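Local coordinates for extracellular solute-binding protein, family 5 (Chelativorans sp., PDB 6WM6) that binds EDTA and related aminopolycarboxylates in the periplasm, probably as the solute-binding component of an ABC transporter, at residues 305-310 against 416-421; 321-326 against 432-437; 329-334 against 523-528; 409-414 against 420-425; 444-449 against 457-462. All coordinates share one frame; numbering follows the deposited sequence.

Contact 1 (305-310 against 416-421)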
# COMPACT_ATOMS: atom_id res chain seq x y z
N ASN A 305 4.92 3.23 0.28
CA ASN A 305 4.50 3.82 1.54
C ASN A 305 5.31 5.08 1.78
O ASN A 305 6.55 5.06 1.68
CB ASN A 305 4.72 2.85 2.71
CG ASN A 305 3.84 1.63 2.64
OD1 ASN A 305 2.80 1.65 2.01
ND2 ASN A 305 4.25 0.59 3.34
N TRP A 306 4.63 6.16 2.14
CA TRP A 306 5.30 7.45 2.38
C TRP A 306 4.87 8.04 3.72
O TRP A 306 3.68 8.09 4.03
CB TRP A 306 5.10 8.44 1.23
CG TRP A 306 3.68 8.69 0.81
CD1 TRP A 306 2.94 7.93 -0.03
CD2 TRP A 306 2.86 9.84 1.14
NE1 TRP A 306 1.69 8.49 -0.22
CE2 TRP A 306 1.63 9.68 0.47
CE3 TRP A 306 3.05 10.97 1.93
CZ2 TRP A 306 0.59 10.62 0.55
CZ3 TRP A 306 2.01 11.90 2.01
CH2 TRP A 306 0.82 11.72 1.33
N TYR A 307 5.86 8.46 4.51
CA TYR A 307 5.61 9.11 5.77
C TYR A 307 4.99 10.48 5.55
O TYR A 307 5.33 11.20 4.60
CB TYR A 307 6.89 9.33 6.54
CG TYR A 307 7.49 8.12 7.19
CD1 TYR A 307 6.79 7.43 8.17
CD2 TYR A 307 8.77 7.68 6.86
CE1 TYR A 307 7.33 6.32 8.77
CE2 TYR A 307 9.34 6.58 7.49
CZ TYR A 307 8.59 5.92 8.45
OH TYR A 307 9.15 4.79 9.06
N PHE A 308 4.11 10.85 6.47
CA PHE A 308 3.48 12.15 6.47
C PHE A 308 3.26 12.58 7.92
O PHE A 308 3.25 11.76 8.85
CB PHE A 308 2.13 12.13 5.74
CG PHE A 308 1.08 11.27 6.40
CD1 PHE A 308 0.41 11.70 7.53
CD2 PHE A 308 0.72 10.03 5.86
CE1 PHE A 308 -0.58 10.91 8.13
CE2 PHE A 308 -0.27 9.26 6.46
CZ PHE A 308 -0.92 9.70 7.59
N MET A 309 3.03 13.88 8.10
CA MET A 309 2.44 14.41 9.31
C MET A 309 1.10 15.04 8.94
O MET A 309 1.05 15.97 8.12
CB MET A 309 3.31 15.46 9.98
CG MET A 309 2.75 15.83 11.35
SD MET A 309 3.67 17.14 12.18
CE MET A 309 3.30 18.54 11.12
N GLY A 310 0.03 14.54 9.53
CA GLY A 310 -1.28 15.12 9.34
C GLY A 310 -1.59 16.10 10.46
O GLY A 310 -1.10 15.97 11.58
N PRO A 416 10.49 3.03 14.05
CA PRO A 416 11.46 3.86 14.78
C PRO A 416 11.68 5.22 14.14
O PRO A 416 11.89 6.22 14.84
CB PRO A 416 12.73 3.00 14.78
CG PRO A 416 12.26 1.60 14.59
CD PRO A 416 11.01 1.67 13.76
N ALA A 417 11.66 5.29 12.81
CA ALA A 417 11.85 6.58 12.15
C ALA A 417 10.77 7.58 12.57
O ALA A 417 11.05 8.77 12.73
CB ALA A 417 11.85 6.41 10.63
N ALA A 418 9.54 7.12 12.75
CA ALA A 418 8.47 8.02 13.17
C ALA A 418 8.71 8.56 14.58
O ALA A 418 8.47 9.74 14.85
CB ALA A 418 7.11 7.33 13.08
N ASN A 419 9.15 7.70 15.49
CA ASN A 419 9.45 8.16 16.84
C ASN A 419 10.53 9.24 16.81
O ASN A 419 10.40 10.28 17.46
CB ASN A 419 9.91 6.98 17.70
CG ASN A 419 9.85 7.28 19.19
OD1 ASN A 419 10.09 8.40 19.61
ND2 ASN A 419 9.51 6.27 19.98
N ASP A 420 11.60 9.01 16.04
CA ASP A 420 12.67 9.99 15.95
C ASP A 420 12.18 11.29 15.32
O ASP A 420 12.55 12.38 15.76
CB ASP A 420 13.84 9.41 15.14
CG ASP A 420 14.49 8.21 15.81
OD1 ASP A 420 14.37 8.07 17.04
OD2 ASP A 420 15.12 7.41 15.10
N MET A 421 11.34 11.19 14.30
CA MET A 421 10.86 12.40 13.66
C MET A 421 9.94 13.20 14.57
O MET A 421 9.94 14.43 14.52
CB MET A 421 10.23 12.08 12.29
CG MET A 421 11.32 11.73 11.24
SD MET A 421 10.77 11.64 9.52
CE MET A 421 9.33 10.60 9.84

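Contact 2 (321-326 against 432-437)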
# COMPACT_ATOMS: atom_id res chain seq x y z
N ILE A 321 -5.69 27.66 10.07
CA ILE A 321 -4.73 27.43 8.99
C ILE A 321 -3.42 28.18 9.22
O ILE A 321 -2.36 27.74 8.75
CB ILE A 321 -5.40 27.78 7.63
CG1 ILE A 321 -4.55 27.27 6.47
CG2 ILE A 321 -5.68 29.28 7.52
CD1 ILE A 321 -5.29 27.32 5.15
N ALA A 322 -3.45 29.33 9.90
CA ALA A 322 -2.20 30.05 10.14
C ALA A 322 -1.27 29.24 11.03
O ALA A 322 -0.05 29.25 10.82
CB ALA A 322 -2.50 31.42 10.76
N LEU A 323 -1.80 28.58 12.05
CA LEU A 323 -0.96 27.75 12.91
C LEU A 323 -0.41 26.56 12.13
O LEU A 323 0.76 26.20 12.28
CB LEU A 323 -1.71 27.32 14.17
CG LEU A 323 -0.89 26.51 15.16
CD1 LEU A 323 0.31 27.30 15.66
CD2 LEU A 323 -1.75 26.06 16.36
N ARG A 324 -1.25 25.96 11.27
CA ARG A 324 -0.78 24.86 10.43
C ARG A 324 0.39 25.31 9.56
O ARG A 324 1.45 24.65 9.52
CB ARG A 324 -1.90 24.32 9.54
CG ARG A 324 -3.05 23.73 10.34
CD ARG A 324 -3.94 22.82 9.50
NE ARG A 324 -4.59 23.39 8.32
CZ ARG A 324 -5.77 24.01 8.33
NH1 ARG A 324 -6.41 24.22 9.48
NH2 ARG A 324 -6.30 24.42 7.19
N LYS A 325 0.22 26.43 8.86
CA LYS A 325 1.27 26.89 7.96
C LYS A 325 2.53 27.28 8.72
O LYS A 325 3.64 27.02 8.25
CB LYS A 325 0.77 28.04 7.09
CG LYS A 325 -0.28 27.57 6.10
CD LYS A 325 -0.76 28.65 5.15
CE LYS A 325 -1.72 28.01 4.16
NZ LYS A 325 -2.22 28.93 3.11
N ALA A 326 2.38 27.87 9.91
CA ALA A 326 3.56 28.23 10.68
C ALA A 326 4.33 27.00 11.12
O ALA A 326 5.56 26.94 11.00
CB ALA A 326 3.15 29.07 11.90
N LEU A 432 8.71 28.52 18.34
CA LEU A 432 7.44 29.21 18.15
C LEU A 432 6.66 29.36 19.45
O LEU A 432 5.58 29.98 19.43
CB LEU A 432 6.58 28.46 17.14
CG LEU A 432 7.22 28.19 15.78
CD1 LEU A 432 6.20 27.51 14.85
CD2 LEU A 432 7.78 29.47 15.14
N GLY A 433 7.17 28.83 20.56
CA GLY A 433 6.42 28.85 21.80
C GLY A 433 5.44 27.71 21.95
O GLY A 433 4.51 27.81 22.75
N LEU A 434 5.60 26.64 21.17
CA LEU A 434 4.73 25.48 21.21
C LEU A 434 5.40 24.32 21.92
O LEU A 434 6.62 24.14 21.85
CB LEU A 434 4.38 25.05 19.79
CG LEU A 434 3.53 26.06 19.02
CD1 LEU A 434 3.48 25.70 17.54
CD2 LEU A 434 2.12 26.11 19.59
N LYS A 435 4.59 23.55 22.64
CA LYS A 435 5.03 22.33 23.30
C LYS A 435 4.26 21.16 22.71
O LYS A 435 3.20 21.33 22.10
CB LYS A 435 4.76 22.38 24.80
CG LYS A 435 5.49 23.50 25.54
CD LYS A 435 4.91 23.68 26.94
CE LYS A 435 5.44 24.95 27.59
NZ LYS A 435 4.60 25.39 28.74
N THR A 436 4.80 19.96 22.89
CA THR A 436 4.14 18.77 22.41
C THR A 436 4.09 17.69 23.48
O THR A 436 4.90 17.67 24.42
CB THR A 436 4.82 18.17 21.18
OG1 THR A 436 6.05 17.56 21.57
CG2 THR A 436 5.07 19.25 20.15
N ASP A 437 3.10 16.82 23.34
CA ASP A 437 3.00 15.57 24.08
C ASP A 437 3.05 14.45 23.05
O ASP A 437 2.21 14.41 22.14
CB ASP A 437 1.69 15.48 24.87
CG ASP A 437 1.75 16.20 26.20
OD1 ASP A 437 2.87 16.44 26.71
OD2 ASP A 437 0.68 16.51 26.75

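Contact 3 (329-334 against 523-528)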
# COMPACT_ATOMS: atom_id res chain seq x y z
N THR A 329 6.14 25.49 8.15
CA THR A 329 7.26 26.32 7.71
C THR A 329 8.46 26.16 8.65
O THR A 329 9.61 26.15 8.19
CB THR A 329 6.79 27.76 7.64
OG1 THR A 329 5.75 27.88 6.67
CG2 THR A 329 7.92 28.72 7.24
N ALA A 330 8.21 26.02 9.95
CA ALA A 330 9.28 25.85 10.91
C ALA A 330 9.94 24.48 10.83
O ALA A 330 11.13 24.33 11.17
CB ALA A 330 8.72 26.06 12.32
N ILE A 331 9.21 23.45 10.41
CA ILE A 331 9.81 22.12 10.28
C ILE A 331 10.94 22.19 9.26
O ILE A 331 10.79 22.75 8.17
CB ILE A 331 8.73 21.09 9.91
CG1 ILE A 331 7.83 20.86 11.10
CG2 ILE A 331 9.36 19.80 9.42
CD1 ILE A 331 6.60 20.02 10.80
N ASP A 332 12.09 21.60 9.62
CA ASP A 332 13.26 21.55 8.74
C ASP A 332 13.32 20.17 8.13
O ASP A 332 13.83 19.23 8.74
CB ASP A 332 14.52 21.85 9.57
CG ASP A 332 15.78 21.97 8.72
OD1 ASP A 332 15.83 21.42 7.61
OD2 ASP A 332 16.73 22.63 9.20
N ALA A 333 12.79 20.03 6.91
CA ALA A 333 12.72 18.71 6.28
C ALA A 333 14.09 18.20 5.89
O ALA A 333 14.32 16.98 5.93
CB ALA A 333 11.80 18.76 5.05
N GLY A 334 15.01 19.09 5.54
CA GLY A 334 16.38 18.66 5.27
C GLY A 334 17.01 18.00 6.47
O GLY A 334 17.62 16.94 6.38
N ALA A 523 -3.05 20.71 5.68
CA ALA A 523 -3.48 19.67 6.61
C ALA A 523 -2.72 18.36 6.47
O ALA A 523 -2.92 17.44 7.27
CB ALA A 523 -5.00 19.42 6.48
N LEU A 524 -1.83 18.26 5.49
CA LEU A 524 -1.08 17.02 5.25
C LEU A 524 0.30 17.39 4.72
O LEU A 524 0.43 18.02 3.66
CB LEU A 524 -1.84 16.11 4.29
CG LEU A 524 -1.25 14.72 4.06
CD1 LEU A 524 -1.21 13.94 5.34
CD2 LEU A 524 -2.09 13.99 3.01
N PHE A 525 1.32 17.02 5.48
CA PHE A 525 2.72 17.35 5.18
C PHE A 525 3.46 16.08 4.79
O PHE A 525 3.68 15.22 5.64
CB PHE A 525 3.34 17.96 6.44
CG PHE A 525 4.80 18.33 6.32
CD1 PHE A 525 5.21 19.49 5.68
CD2 PHE A 525 5.77 17.55 6.94
CE1 PHE A 525 6.54 19.85 5.64
CE2 PHE A 525 7.11 17.90 6.86
CZ PHE A 525 7.50 19.06 6.22
N PRO A 526 3.82 15.92 3.52
CA PRO A 526 4.56 14.73 3.10
C PRO A 526 6.01 14.84 3.52
O PRO A 526 6.58 15.94 3.55
CB PRO A 526 4.42 14.75 1.57
CG PRO A 526 4.37 16.25 1.23
CD PRO A 526 3.68 16.91 2.42
N ILE A 527 6.62 13.69 3.83
CA ILE A 527 7.99 13.63 4.35
C ILE A 527 8.89 12.90 3.35
O ILE A 527 9.58 13.52 2.55
CB ILE A 527 8.00 13.08 5.78
CG1 ILE A 527 7.15 13.97 6.71
CG2 ILE A 527 9.42 12.99 6.31
CD1 ILE A 527 6.88 13.39 8.09
N TYR A 528 8.89 11.57 3.36
CA TYR A 528 9.67 10.79 2.40
C TYR A 528 9.18 9.35 2.46
O TYR A 528 8.50 8.93 3.41
CB TYR A 528 11.17 10.90 2.63
CG TYR A 528 11.70 10.41 3.95
CD1 TYR A 528 11.69 9.06 4.27
CD2 TYR A 528 12.25 11.29 4.90
CE1 TYR A 528 12.18 8.57 5.48
CE2 TYR A 528 12.73 10.82 6.10
CZ TYR A 528 12.69 9.48 6.39
OH TYR A 528 13.18 8.96 7.58

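Contact 4 (409-414 against 420-425)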
# COMPACT_ATOMS: atom_id res chain seq x y z
N LEU A 409 0.79 14.96 19.62
CA LEU A 409 1.41 14.40 18.42
C LEU A 409 1.46 12.90 18.59
O LEU A 409 2.22 12.39 19.41
CB LEU A 409 2.79 15.01 18.21
CG LEU A 409 3.71 14.38 17.15
CD1 LEU A 409 2.99 14.08 15.86
CD2 LEU A 409 4.88 15.33 16.91
N SER A 410 0.60 12.19 17.87
CA SER A 410 0.49 10.75 17.98
C SER A 410 1.09 10.05 16.76
O SER A 410 1.24 10.62 15.67
CB SER A 410 -0.96 10.30 18.19
OG SER A 410 -1.77 10.61 17.07
N PHE A 411 1.46 8.78 16.96
CA PHE A 411 2.02 7.97 15.89
C PHE A 411 1.91 6.51 16.29
O PHE A 411 1.99 6.18 17.48
CB PHE A 411 3.48 8.36 15.62
CG PHE A 411 4.34 8.46 16.85
CD1 PHE A 411 4.39 9.65 17.55
CD2 PHE A 411 5.08 7.38 17.29
CE1 PHE A 411 5.18 9.77 18.67
CE2 PHE A 411 5.88 7.49 18.43
CZ PHE A 411 5.92 8.69 19.11
N PRO A 412 1.73 5.61 15.33
CA PRO A 412 1.56 4.19 15.65
C PRO A 412 2.89 3.58 16.04
O PRO A 412 3.96 4.09 15.68
CB PRO A 412 1.04 3.62 14.33
CG PRO A 412 1.65 4.49 13.27
CD PRO A 412 1.65 5.88 13.88
N PRO A 413 2.87 2.46 16.75
CA PRO A 413 4.13 1.77 17.07
C PRO A 413 4.66 0.98 15.88
O PRO A 413 3.96 0.74 14.89
CB PRO A 413 3.73 0.83 18.21
CG PRO A 413 2.28 0.57 17.99
CD PRO A 413 1.69 1.81 17.35
N GLY A 414 5.94 0.62 15.97
CA GLY A 414 6.59 -0.22 15.00
C GLY A 414 7.40 0.48 13.94
O GLY A 414 7.89 -0.18 13.02
N ASP A 420 11.60 9.01 16.04
CA ASP A 420 12.67 9.99 15.95
C ASP A 420 12.18 11.29 15.32
O ASP A 420 12.55 12.38 15.76
CB ASP A 420 13.84 9.41 15.14
CG ASP A 420 14.49 8.21 15.81
OD1 ASP A 420 14.37 8.07 17.04
OD2 ASP A 420 15.12 7.41 15.10
N MET A 421 11.34 11.19 14.30
CA MET A 421 10.86 12.40 13.66
C MET A 421 9.94 13.20 14.57
O MET A 421 9.94 14.43 14.52
CB MET A 421 10.23 12.08 12.29
CG MET A 421 11.32 11.73 11.24
SD MET A 421 10.77 11.64 9.52
CE MET A 421 9.33 10.60 9.84
N ALA A 422 9.15 12.52 15.41
CA ALA A 422 8.28 13.24 16.32
C ALA A 422 9.10 14.09 17.28
O ALA A 422 8.73 15.23 17.60
CB ALA A 422 7.41 12.25 17.10
N ARG A 423 10.23 13.55 17.76
CA ARG A 423 11.08 14.33 18.65
C ARG A 423 11.74 15.49 17.91
O ARG A 423 11.86 16.59 18.45
CB ARG A 423 12.14 13.42 19.28
CG ARG A 423 11.58 12.39 20.23
CD ARG A 423 12.69 11.61 20.91
NE ARG A 423 12.18 10.63 21.86
CZ ARG A 423 11.85 10.89 23.12
NH1 ARG A 423 11.40 9.93 23.91
NH2 ARG A 423 11.98 12.13 23.60
N LEU A 424 12.18 15.25 16.68
CA LEU A 424 12.77 16.34 15.90
C LEU A 424 11.77 17.45 15.63
O LEU A 424 12.10 18.64 15.74
CB LEU A 424 13.31 15.78 14.59
CG LEU A 424 14.55 14.90 14.77
CD1 LEU A 424 14.86 14.11 13.51
CD2 LEU A 424 15.73 15.78 15.17
N ILE A 425 10.53 17.09 15.30
CA ILE A 425 9.50 18.08 15.02
C ILE A 425 9.20 18.90 16.26
O ILE A 425 9.02 20.12 16.19
CB ILE A 425 8.24 17.39 14.44
CG1 ILE A 425 8.55 16.90 13.01
CG2 ILE A 425 7.05 18.33 14.47
CD1 ILE A 425 7.57 15.89 12.48

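Contact 5 (444-449 against 457-462). With SO4 (sulfate ion), chain B.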
# COMPACT_ATOMS: atom_id res chain seq x y z
N ALA A 444 -3.05 4.55 19.08
CA ALA A 444 -2.55 5.69 18.31
C ALA A 444 -2.52 5.40 16.81
O ALA A 444 -1.73 6.01 16.08
CB ALA A 444 -1.16 6.10 18.80
N THR A 445 -3.36 4.50 16.34
CA THR A 445 -3.44 4.19 14.92
C THR A 445 -4.40 5.14 14.21
O THR A 445 -5.20 5.85 14.83
CB THR A 445 -3.94 2.76 14.72
OG1 THR A 445 -5.23 2.64 15.32
CG2 THR A 445 -2.97 1.75 15.33
N ALA A 446 -4.28 5.18 12.89
CA ALA A 446 -5.16 6.03 12.09
C ALA A 446 -6.63 5.66 12.29
O ALA A 446 -7.49 6.54 12.38
CB ALA A 446 -4.78 5.92 10.62
N ASP A 447 -6.93 4.36 12.38
CA ASP A 447 -8.31 3.91 12.56
C ASP A 447 -8.95 4.52 13.80
O ASP A 447 -10.18 4.71 13.85
CB ASP A 447 -8.34 2.38 12.71
CG ASP A 447 -8.42 1.65 11.39
OD1 ASP A 447 -8.56 2.32 10.34
OD2 ASP A 447 -8.37 0.40 11.40
N TYR A 448 -8.15 4.81 14.82
CA TYR A 448 -8.66 5.30 16.09
C TYR A 448 -8.58 6.82 16.23
O TYR A 448 -8.96 7.36 17.27
CB TYR A 448 -7.93 4.62 17.24
CG TYR A 448 -8.22 3.13 17.34
CD1 TYR A 448 -9.46 2.63 17.00
CD2 TYR A 448 -7.25 2.24 17.77
CE1 TYR A 448 -9.74 1.28 17.08
CE2 TYR A 448 -7.51 0.88 17.86
CZ TYR A 448 -8.77 0.41 17.51
OH TYR A 448 -9.05 -0.93 17.59
N LEU A 449 -8.14 7.54 15.19
CA LEU A 449 -8.14 8.99 15.26
C LEU A 449 -9.56 9.52 15.41
O LEU A 449 -10.51 9.00 14.80
CB LEU A 449 -7.51 9.60 14.01
CG LEU A 449 -6.01 9.41 13.84
CD1 LEU A 449 -5.58 9.81 12.43
CD2 LEU A 449 -5.23 10.20 14.88
N HIS A 457 -0.37 14.06 13.66
CA HIS A 457 -0.27 12.59 13.58
C HIS A 457 0.74 12.19 12.52
O HIS A 457 0.63 12.62 11.37
CB HIS A 457 -1.64 11.97 13.26
CG HIS A 457 -1.65 10.48 13.22
ND1 HIS A 457 -1.60 9.71 14.36
CD2 HIS A 457 -1.69 9.61 12.18
CE1 HIS A 457 -1.63 8.43 14.03
NE2 HIS A 457 -1.70 8.34 12.71
N LEU A 458 1.74 11.39 12.91
CA LEU A 458 2.74 10.86 11.99
C LEU A 458 2.39 9.43 11.64
O LEU A 458 2.19 8.60 12.52
CB LEU A 458 4.12 10.87 12.64
CG LEU A 458 4.84 12.18 12.81
CD1 LEU A 458 5.98 12.03 13.80
CD2 LEU A 458 5.38 12.65 11.47
N ASN A 459 2.32 9.14 10.35
CA ASN A 459 1.97 7.79 9.88
C ASN A 459 2.44 7.70 8.43
O ASN A 459 3.24 8.52 7.97
CB ASN A 459 0.46 7.55 10.09
CG ASN A 459 0.10 6.10 10.32
OD1 ASN A 459 0.66 5.18 9.71
ND2 ASN A 459 -0.87 5.89 11.20
N TYR A 460 1.93 6.70 7.70
CA TYR A 460 2.24 6.59 6.28
C TYR A 460 0.97 6.28 5.49
O TYR A 460 0.03 5.67 6.02
CB TYR A 460 3.32 5.52 5.98
CG TYR A 460 2.90 4.08 6.27
CD1 TYR A 460 2.23 3.31 5.31
CD2 TYR A 460 3.15 3.50 7.49
CE1 TYR A 460 1.83 2.01 5.59
CE2 TYR A 460 2.76 2.19 7.76
CZ TYR A 460 2.10 1.47 6.81
OH TYR A 460 1.70 0.16 7.09
N PHE A 461 0.95 6.71 4.24
CA PHE A 461 -0.03 6.28 3.26
C PHE A 461 0.64 5.36 2.25
O PHE A 461 1.82 5.50 1.95
CB PHE A 461 -0.61 7.49 2.50
CG PHE A 461 -1.73 8.19 3.21
CD1 PHE A 461 -2.81 7.48 3.67
CD2 PHE A 461 -1.71 9.57 3.41
CE1 PHE A 461 -3.86 8.13 4.31
CE2 PHE A 461 -2.76 10.20 4.06
CZ PHE A 461 -3.82 9.48 4.50
N SER A 462 -0.13 4.46 1.66
CA SER A 462 0.35 3.52 0.65
C SER A 462 -0.13 4.02 -0.71
O SER A 462 -1.34 4.00 -1.01
CB SER A 462 -0.22 2.11 0.91
OG SER A 462 0.17 1.62 2.17
S SO4 B . -0.68 -2.45 5.64
O1 SO4 B . -0.55 -3.44 4.56
O2 SO4 B . -0.25 -3.05 6.89
O3 SO4 B . 0.16 -1.26 5.33
O4 SO4 B . -2.08 -2.05 5.74
O HOH W 1 -2.21 3.18 11.65

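Contact 1 (305-310 against 416-421)
One face of the Y307 ring is met by the methyl end of M421, while the methyls of A417 and A418 come up obliquely toward its outer half. M421 CE stands 4.1 Å from Y307 CG, displaced toward the rim instead of lying over the ring centre. M421 reaches it on a chain that bends only at its last torsion (chi3 -48°), which turns CE back toward the ring; a second conformer of this residue exists, so the methyl contact describes one of two positions. A417 CB lies 4.0 Å from Y307 CZ and 3.5 Å from the phenol oxygen OH, so this small methyl meets the polar end of the ring. A418 CB is looser, 4.4 Å from Y307 CE1. The arrangement is helix-on-sheet packing in the family 5 solute-binding fold: the first turns of helix 416-429 lie against strand 305-311, whose short segment runs at 29° to the helix axis and 10.5 Å from it. No hydrogen bond crosses, and one aromatic ring bridges the gap. Y307 CG is anti to the carbonyl carbon (chi1 -75°), which carries the ring out toward the helix. Its backbone pairs with I527 and Y528 of strand 524-537. On the other side of the strand, F308 points away from the helix and stacks on F461. I527 and L336 also touch the M421 side chain.

Contact 2 (321-326 against 432-437)
A326, which faces L432 across this contact, is fixed in its helix by the bond from A326 N to A322 O, 2.9 Å. Helix 321-330 packs here against the connection that leads from helix 416-429 into strand 436-439, the return limb of a beta-alpha-beta unit. No hydrogen bond spans the two segments; two leucines of the connection do the touching. L432 sends CD1 toward the helix backbone, where it rests 3.9 Å from A326 O. The same methyl is 4.5 Å from A326 CB, a looser approach. L434, two residues on, meets L323 methyl to methyl. L323 has its CG anti to the backbone N (chi1 -177°), which swings the branch from the helix flank toward the connection, and the two leucines lie alongside each other, pointing opposite ways. G433, between L432 and L434, has a positive phi (84°); the leucines before and after it both point their CB toward the helix. Helix 377-386 packs on the same residues: L384 touches L323 and A326, while A380 and K381 touch L432. On another side of the helix, R324 is anchored by the carbonyl oxygens of M318 and Y521 and makes a cation-pi contact with the Y521 ring. The methyl pair is L323 CD1 and L434 CD1, 4.0 Å apart.

Contact 3 (329-334 against 523-528)
Apolar contact between I331 and F525 joins the break between helices 321-330 and 333-340 to strand 524-537 of the mixed sheet, a junction between the helix layer and the sheet of this solute-binding fold. I331 presents its CG2 branch, which is anti to the backbone N, to the far end of the F525 ring: CG2 is 3.8 Å from F525 CZ and 3.9 Å from F525 CE2. The approach is oblique to the ring, and each side chain reaches past the end of the other, their directions reversed. F525 extends fully from the strand, its CG anti to the backbone N (chi1 178°), and this reach brings CZ to the helix break. I331, F525 and A333 are all buried, and M309 of the adjacent strand and Y428 of helix 416-429 also pack on I331.

Polar bonds act around the contact but do not cross it. I331 is the first residue to leave the earlier helix, and D332 then serves as N-cap of the next, with OD1 taking the backbone N of D335. On the strand side, F525 pairs with M309 through the backbone, and Y528 OH is bonded to T340 OG1 in the second helix. A333 CB reaches the F525 ring more loosely, 4.5 Å from F525 CZ.

Contact 4 (409-414 against 420-425)
A422 sits at the close-packed centre of this contact, its methyl received between the side chains of L409 and F411. The nearest approach is A422 CB to F411 CE1, 3.7 Å, with F411 CD1 a little farther from A422 CB at 4.0 Å. The methyl approaches the CD1-CE1 bond obliquely. F411 places its CG between the backbone N and the carbonyl carbon (chi1 48°), and the ring is thereby brought over toward the helix. From the strand, L409 reaches out with CG anti to the backbone N (chi1 170°), and its CD2 does the touching: it stands 4.0 Å from A422 CB and 3.9 Å from A422 O. L409 CD2 merely packs on that carbonyl oxygen, which is hydrogen-bonded to T426 OG1 further along the helix. One turn on from A422 the fit slackens, L409 CD2 and I425 CG2 being 4.4 Å apart.

The packing gives way to solvent at the ends and along the outer flank. P413 and G414 run off into an exposed loop, D420 is exposed, and R423 turns away from the strand with a poorly ordered side chain. Inward, by contrast, L438, L456 and L458 of neighbouring strands pack on L409, and S410, on the far side of the strand, points away from the helix. Helix and strand belong to a beta-alpha-beta crossover, in which helix 416-429 connects the parallel neighbours 407-410 and 436-439 and lies over their sheet.

Contact 5 (444-449 against 457-462)
The loop between strands 436-439 and 456-462 folds back over the start of the second strand, where A444, A446 and L449 gather round H457. With CG opposite its own backbone N (chi1 -177°), H457 reaches out from the strand toward the loop. L449 covers one face of the imidazole: its CD2 makes a CH-pi contact 4.0 Å from the centroid of the H457 ring and 24° off the normal. This methyl is set toward the rim, nearest to H457 ND1 at 3.7 Å, while L449 CD1 lies 3.9 Å from H457 CD2. At the edge, in the ring plane, A444 O faces H457 CE1 at 3.2 Å, a close approach of a carbonyl to the polarised C-H side.

Both ring nitrogens have polar partners. N459 ND2 donates to H457 NE2 over 3.0 Å, nearly straight at 166° though tilted somewhat from the ring plane, and S410 OG, on the adjacent parallel strand 407-410, is bonded to ND1. With NE2 accepting, this is consistent with a proton on ND1. Residues 457 and 459 project from the same side of the strand, one edge of which pairs with 305-311 in the mixed sheet, and N459 is held at both ends of its amide: OD1 accepts from Y460 N at 2.8 Å.

A water joins loop and strand, accepting from A446 N and from N459 ND2, each 3.1 Å away. Farther along, Y460 OH donates to O3 of a sulfate, probably from the crystallisation liquor, at 2.7 Å; the sulfate is also bonded to A71 N.

How the contacts relate
Read from the N terminus, strand 305-311 opens contact 1, helix 321-330 opens contact 2, and the helix break at 329-334 opens contact 3. Contact 4 then opens at 409-414 and closes at once on helix 416-429, where contact 1 also closes. Contact 2 closes next at 432-437, around contact 4. Contact 5 opens and closes within 444-462, and contact 3, closing last at 523-528, encloses contacts 4 and 5. Contacts 1, 2 and 3 cross one another. Contacts 1, 3 and 4 tie helices or their break to one mixed sheet, contact 2 packs a helix on the connection into strand 436-439, and contact 5 lays a loop on strand 456-462.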